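Local coordinates for protein angel homolog 2 (Homo sapiens, PDB 6RW0) that removes 2',3'-cyclic phosphates as a phosphatase of the CCR4/nocturin family and probably binds mRNA 3' untranslated regions, at residues A[56-61]-A[103-108]; A[139-144]-A[191-196]. One frame throughout, in Å; residues are numbered along the deposited sequence.

Interaction 1 (A[56-61]-A[103-108]); sequences SYNILS and LQEVQE. With MG (magnesium ion), chain B.
Glu-105 and Asn-58 meet beside a magnesium ion that Glu-105 binds directly, OE2 lying 2.3 Å from the metal; five waters complete the shell. Asn-58 ND2 donates to the same OE2 at 3.2 Å, the acceptor within its amide plane but approached 51° out of the carboxylate plane. The other oxygen, OE1, accepts the backbone N of Ser-61 at 3.0 Å on its anti side, so both ends of the carboxylate are fixed. Asn-58 OD1 reaches forward to accept the backbone N of Leu-60, closing an Asx turn, and also accepts from a metal-bound water; a chi1 of 175°, which holds CG opposite the backbone N, brings the amide to both Glu-105 and the turn. ND2 has a second acceptor in Asp-236. Losing the amide to an alanine here is likely to leave Glu-105 OE2 without this donor and the turn without its side-chain brace. Behind this site the strands pair in parallel, Gln-104 N to Tyr-57 O (3.0 Å) and Ile-59 N to Gln-104 O (3.1 Å). Past the corner, Ser-61 OG donates to Gln-107 OE1 at 2.8 Å. One metal-bound carboxylate oriented by a neighbouring amide is consistent with the metal site of the DNase I-like endonuclease/exonuclease/phosphatase fold.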
# COMPACT_ATOMS: atom_id res chain seq x y z
N SER A 56 -3.98 -6.76 -1.64
CA SER A 56 -3.63 -5.59 -0.81
C SER A 56 -4.94 -5.09 -0.21
O SER A 56 -5.84 -4.83 -0.97
CB SER A 56 -2.94 -4.52 -1.59
OG SER A 56 -2.52 -3.48 -0.73
N TYR A 57 -5.06 -5.00 1.11
CA TYR A 57 -6.34 -4.64 1.73
C TYR A 57 -6.12 -3.81 3.00
O TYR A 57 -5.53 -4.34 3.92
CB TYR A 57 -7.09 -5.93 2.07
CG TYR A 57 -8.57 -5.82 2.35
CD1 TYR A 57 -9.25 -4.64 2.17
CD2 TYR A 57 -9.27 -6.93 2.73
CE1 TYR A 57 -10.61 -4.56 2.40
CE2 TYR A 57 -10.63 -6.88 2.96
CZ TYR A 57 -11.30 -5.69 2.81
OH TYR A 57 -12.64 -5.61 3.03
N ASN A 58 -6.61 -2.58 3.03
CA ASN A 58 -6.66 -1.77 4.27
C ASN A 58 -7.98 -2.20 4.92
O ASN A 58 -9.01 -1.89 4.36
CB ASN A 58 -6.57 -0.29 3.93
CG ASN A 58 -6.73 0.58 5.16
OD1 ASN A 58 -7.40 0.20 6.09
ND2 ASN A 58 -6.13 1.75 5.13
N ILE A 59 -7.94 -2.92 6.04
CA ILE A 59 -9.14 -3.57 6.62
C ILE A 59 -9.89 -2.67 7.61
O ILE A 59 -10.93 -3.09 8.05
CB ILE A 59 -8.76 -4.93 7.25
CG1 ILE A 59 -7.91 -4.80 8.51
CG2 ILE A 59 -8.08 -5.81 6.20
CD1 ILE A 59 -7.74 -6.09 9.26
N LEU A 60 -9.37 -1.49 7.91
CA LEU A 60 -9.97 -0.51 8.81
C LEU A 60 -9.85 -0.97 10.27
O LEU A 60 -10.53 -1.90 10.71
CB LEU A 60 -11.41 -0.15 8.43
CG LEU A 60 -12.13 0.84 9.35
CD1 LEU A 60 -11.41 2.16 9.54
CD2 LEU A 60 -13.54 1.07 8.79
N SER A 61 -8.97 -0.32 11.01
CA SER A 61 -8.79 -0.62 12.43
C SER A 61 -10.00 -0.16 13.22
O SER A 61 -10.49 0.95 13.02
CB SER A 61 -7.53 0.10 12.90
OG SER A 61 -7.58 0.46 14.27
N LEU A 103 -1.71 -6.45 4.20
CA LEU A 103 -2.80 -5.82 4.93
C LEU A 103 -2.32 -4.55 5.62
O LEU A 103 -1.18 -4.47 6.08
CB LEU A 103 -3.36 -6.80 5.98
CG LEU A 103 -3.76 -8.19 5.48
CD1 LEU A 103 -4.22 -9.08 6.63
CD2 LEU A 103 -4.84 -8.08 4.41
N GLN A 104 -3.21 -3.57 5.68
CA GLN A 104 -2.98 -2.36 6.45
C GLN A 104 -4.10 -2.17 7.47
O GLN A 104 -5.18 -2.76 7.35
CB GLN A 104 -2.85 -1.12 5.54
CG GLN A 104 -1.87 -1.31 4.37
CD GLN A 104 -2.51 -1.96 3.17
OE1 GLN A 104 -3.69 -1.76 2.88
NE2 GLN A 104 -1.74 -2.76 2.45
N GLU A 105 -3.82 -1.33 8.47
CA GLU A 105 -4.74 -1.05 9.57
C GLU A 105 -5.09 -2.32 10.35
O GLU A 105 -6.23 -2.51 10.79
CB GLU A 105 -5.97 -0.26 9.13
CG GLU A 105 -5.55 1.14 8.74
CD GLU A 105 -6.67 2.15 8.76
OE1 GLU A 105 -7.64 1.99 9.55
OE2 GLU A 105 -6.57 3.12 7.98
N VAL A 106 -4.09 -3.17 10.53
CA VAL A 106 -4.20 -4.39 11.32
C VAL A 106 -3.94 -4.01 12.77
O VAL A 106 -2.81 -3.66 13.14
CB VAL A 106 -3.19 -5.44 10.82
CG1 VAL A 106 -3.16 -6.67 11.74
CG2 VAL A 106 -3.51 -5.79 9.36
N GLN A 107 -4.99 -4.07 13.59
CA GLN A 107 -4.91 -3.63 14.98
C GLN A 107 -4.27 -4.71 15.84
O GLN A 107 -4.62 -5.89 15.74
CB GLN A 107 -6.32 -3.30 15.46
CG GLN A 107 -6.38 -2.69 16.82
CD GLN A 107 -7.73 -2.09 17.11
OE1 GLN A 107 -8.22 -1.25 16.36
NE2 GLN A 107 -8.34 -2.53 18.19
N GLU A 108 -3.32 -4.31 16.70
CA GLU A 108 -2.47 -5.28 17.37
C GLU A 108 -3.28 -6.26 18.23
O GLU A 108 -3.04 -7.48 18.17
CB GLU A 108 -1.41 -4.58 18.22
CG GLU A 108 -0.44 -5.57 18.91
CD GLU A 108 0.47 -4.93 19.96
OE1 GLU A 108 0.03 -3.99 20.66
OE2 GLU A 108 1.63 -5.37 20.07
MG MG B . -8.22 4.55 7.30
O HOH W 1 -4.47 -1.51 0.31
O HOH W 2 -9.18 2.42 6.75
O HOH W 3 -8.70 4.54 9.45
O HOH W 4 -10.15 5.58 6.65
O HOH W 5 -7.52 7.00 7.55
O HOH W 6 -7.94 5.15 5.14

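Interaction 2 (A[139-144]-A[191-196]); sequences CAICFK and VANTHL
Strands 139-144 and 191-195 face each other from different sheets, their axes 7.0 Å apart at closest approach and their directions 158° apart, with no clear backbone hydrogen bond between them. Ile-141 makes the apolar end of the contact: CG1 rests 3.6 Å from CB of Asn-193, while CD1 comes within 3.5 Å of Val-191 O. Its CG1 stands anti to the carbonyl carbon (chi1 -61°), which carries the ethyl arm to Asn-193 and leaves CG2 to meet Val-191 CG1 at 4.0 Å. The side chain of Ile-141 runs counter to those of Val-191 and Asn-193, lying alongside both. Cys-139 lies at the other end, its CB 3.7 Å from Asn-193 ND2 and its SG 3.8 Å from Thr-194 CA, so the sulfur packs on backbone. The amide of Asn-193 is a polar group within this buried layer, and its hydrogen bonds run to strand 100-107: OD1 accepts from Gln-104 NE2 and ND2 donates to Leu-103 O. This is sheet-on-sheet packing at the centre of the four-layer alpha/beta sandwich of DNase I-like proteins. Strand 171-179 adds Leu-173 and Leu-175 against Ile-141, whereas helix 203-220 covers the reverse side of strand 189-195 through Ala-192 and Thr-194.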
# COMPACT_ATOMS: atom_id res chain seq x y z
N CYS A 139 1.01 -2.80 9.64
CA CYS A 139 1.01 -3.55 8.39
C CYS A 139 1.33 -5.01 8.65
O CYS A 139 2.16 -5.35 9.51
CB CYS A 139 2.10 -3.03 7.45
SG CYS A 139 1.84 -1.40 6.79
N ALA A 140 0.73 -5.89 7.87
CA ALA A 140 1.08 -7.30 7.90
C ALA A 140 1.35 -7.77 6.48
O ALA A 140 0.70 -7.31 5.53
CB ALA A 140 -0.01 -8.16 8.54
N ILE A 141 2.33 -8.65 6.33
CA ILE A 141 2.51 -9.40 5.09
C ILE A 141 2.42 -10.88 5.45
O ILE A 141 3.13 -11.36 6.33
CB ILE A 141 3.84 -9.10 4.38
CG1 ILE A 141 3.94 -7.63 3.99
CG2 ILE A 141 3.96 -9.96 3.12
CD1 ILE A 141 5.33 -7.21 3.45
N CYS A 142 1.52 -11.58 4.77
CA CYS A 142 1.25 -12.99 5.02
C CYS A 142 1.40 -13.74 3.71
O CYS A 142 1.12 -13.19 2.64
CB CYS A 142 -0.17 -13.16 5.55
SG CYS A 142 -0.64 -12.00 6.88
N PHE A 143 1.84 -14.98 3.76
CA PHE A 143 2.03 -15.74 2.51
C PHE A 143 1.75 -17.22 2.77
O PHE A 143 1.92 -17.66 3.87
CB PHE A 143 3.43 -15.50 1.95
CG PHE A 143 4.51 -16.02 2.85
CD1 PHE A 143 5.14 -15.20 3.76
CD2 PHE A 143 4.83 -17.35 2.82
CE1 PHE A 143 6.12 -15.72 4.59
CE2 PHE A 143 5.79 -17.87 3.65
CZ PHE A 143 6.44 -17.05 4.52
N LYS A 144 1.24 -17.92 1.77
CA LYS A 144 0.94 -19.35 1.94
C LYS A 144 2.26 -20.08 2.11
O LYS A 144 3.09 -19.96 1.25
CB LYS A 144 0.18 -19.88 0.72
CG LYS A 144 -1.24 -19.38 0.60
CD LYS A 144 -2.11 -19.79 1.74
CE LYS A 144 -3.59 -19.67 1.42
NZ LYS A 144 -3.99 -20.67 0.41
N VAL A 191 8.51 -8.61 -1.48
CA VAL A 191 7.17 -8.08 -1.27
C VAL A 191 7.25 -6.98 -0.22
O VAL A 191 7.75 -7.21 0.89
CB VAL A 191 6.19 -9.17 -0.81
CG1 VAL A 191 4.80 -8.59 -0.58
CG2 VAL A 191 6.14 -10.30 -1.82
N ALA A 192 6.75 -5.80 -0.57
CA ALA A 192 6.77 -4.65 0.31
C ALA A 192 5.35 -4.17 0.56
O ALA A 192 4.47 -4.33 -0.29
CB ALA A 192 7.59 -3.52 -0.30
N ASN A 193 5.13 -3.61 1.75
CA ASN A 193 3.83 -3.12 2.17
C ASN A 193 4.04 -1.90 3.05
O ASN A 193 4.98 -1.86 3.86
CB ASN A 193 3.13 -4.25 2.94
CG ASN A 193 1.71 -3.91 3.38
OD1 ASN A 193 1.09 -2.99 2.87
ND2 ASN A 193 1.20 -4.70 4.32
N THR A 194 3.18 -0.90 2.89
CA THR A 194 3.25 0.28 3.74
C THR A 194 1.89 0.94 3.83
O THR A 194 0.96 0.63 3.08
CB THR A 194 4.31 1.27 3.23
OG1 THR A 194 4.58 2.27 4.22
CG2 THR A 194 3.85 2.01 1.97
N HIS A 195 1.80 1.89 4.77
CA HIS A 195 0.65 2.77 4.93
C HIS A 195 1.27 4.13 5.24
O HIS A 195 1.77 4.36 6.34
CB HIS A 195 -0.26 2.27 6.04
CG HIS A 195 -1.56 3.00 6.13
ND1 HIS A 195 -2.53 2.67 7.06
CD2 HIS A 195 -2.05 4.04 5.42
CE1 HIS A 195 -3.56 3.49 6.92
NE2 HIS A 195 -3.30 4.32 5.92
N LEU A 196 1.28 5.02 4.24
CA LEU A 196 1.92 6.32 4.41
C LEU A 196 1.03 7.28 5.19
O LEU A 196 -0.20 7.12 5.28
CB LEU A 196 2.25 6.95 3.05
CG LEU A 196 3.20 6.18 2.13
CD1 LEU A 196 3.55 7.03 0.92
CD2 LEU A 196 4.45 5.73 2.87

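Interactions 1 and 2 follow one another along the chain, the first closing before the second opens, and their centres lie 10 Å apart. Strands 100-107 and 137-144 are neighbours in one sheet, joined by a probable backbone hydrogen bond between Leu-103 N and Ala-140 O (2.9 Å). Strand 189-195 belongs to the opposing sheet, so interaction 1 is pairing within a sheet and interaction 2 is packing between sheets. The two meet again near the metal: His-195 CE1 packs 3.2 Å from Glu-105 OE2, and the His-195 side chain is about 5 Å from the magnesium ion. The metal site therefore sits where strands from both sheets end, as in other DNase I-like enzymes.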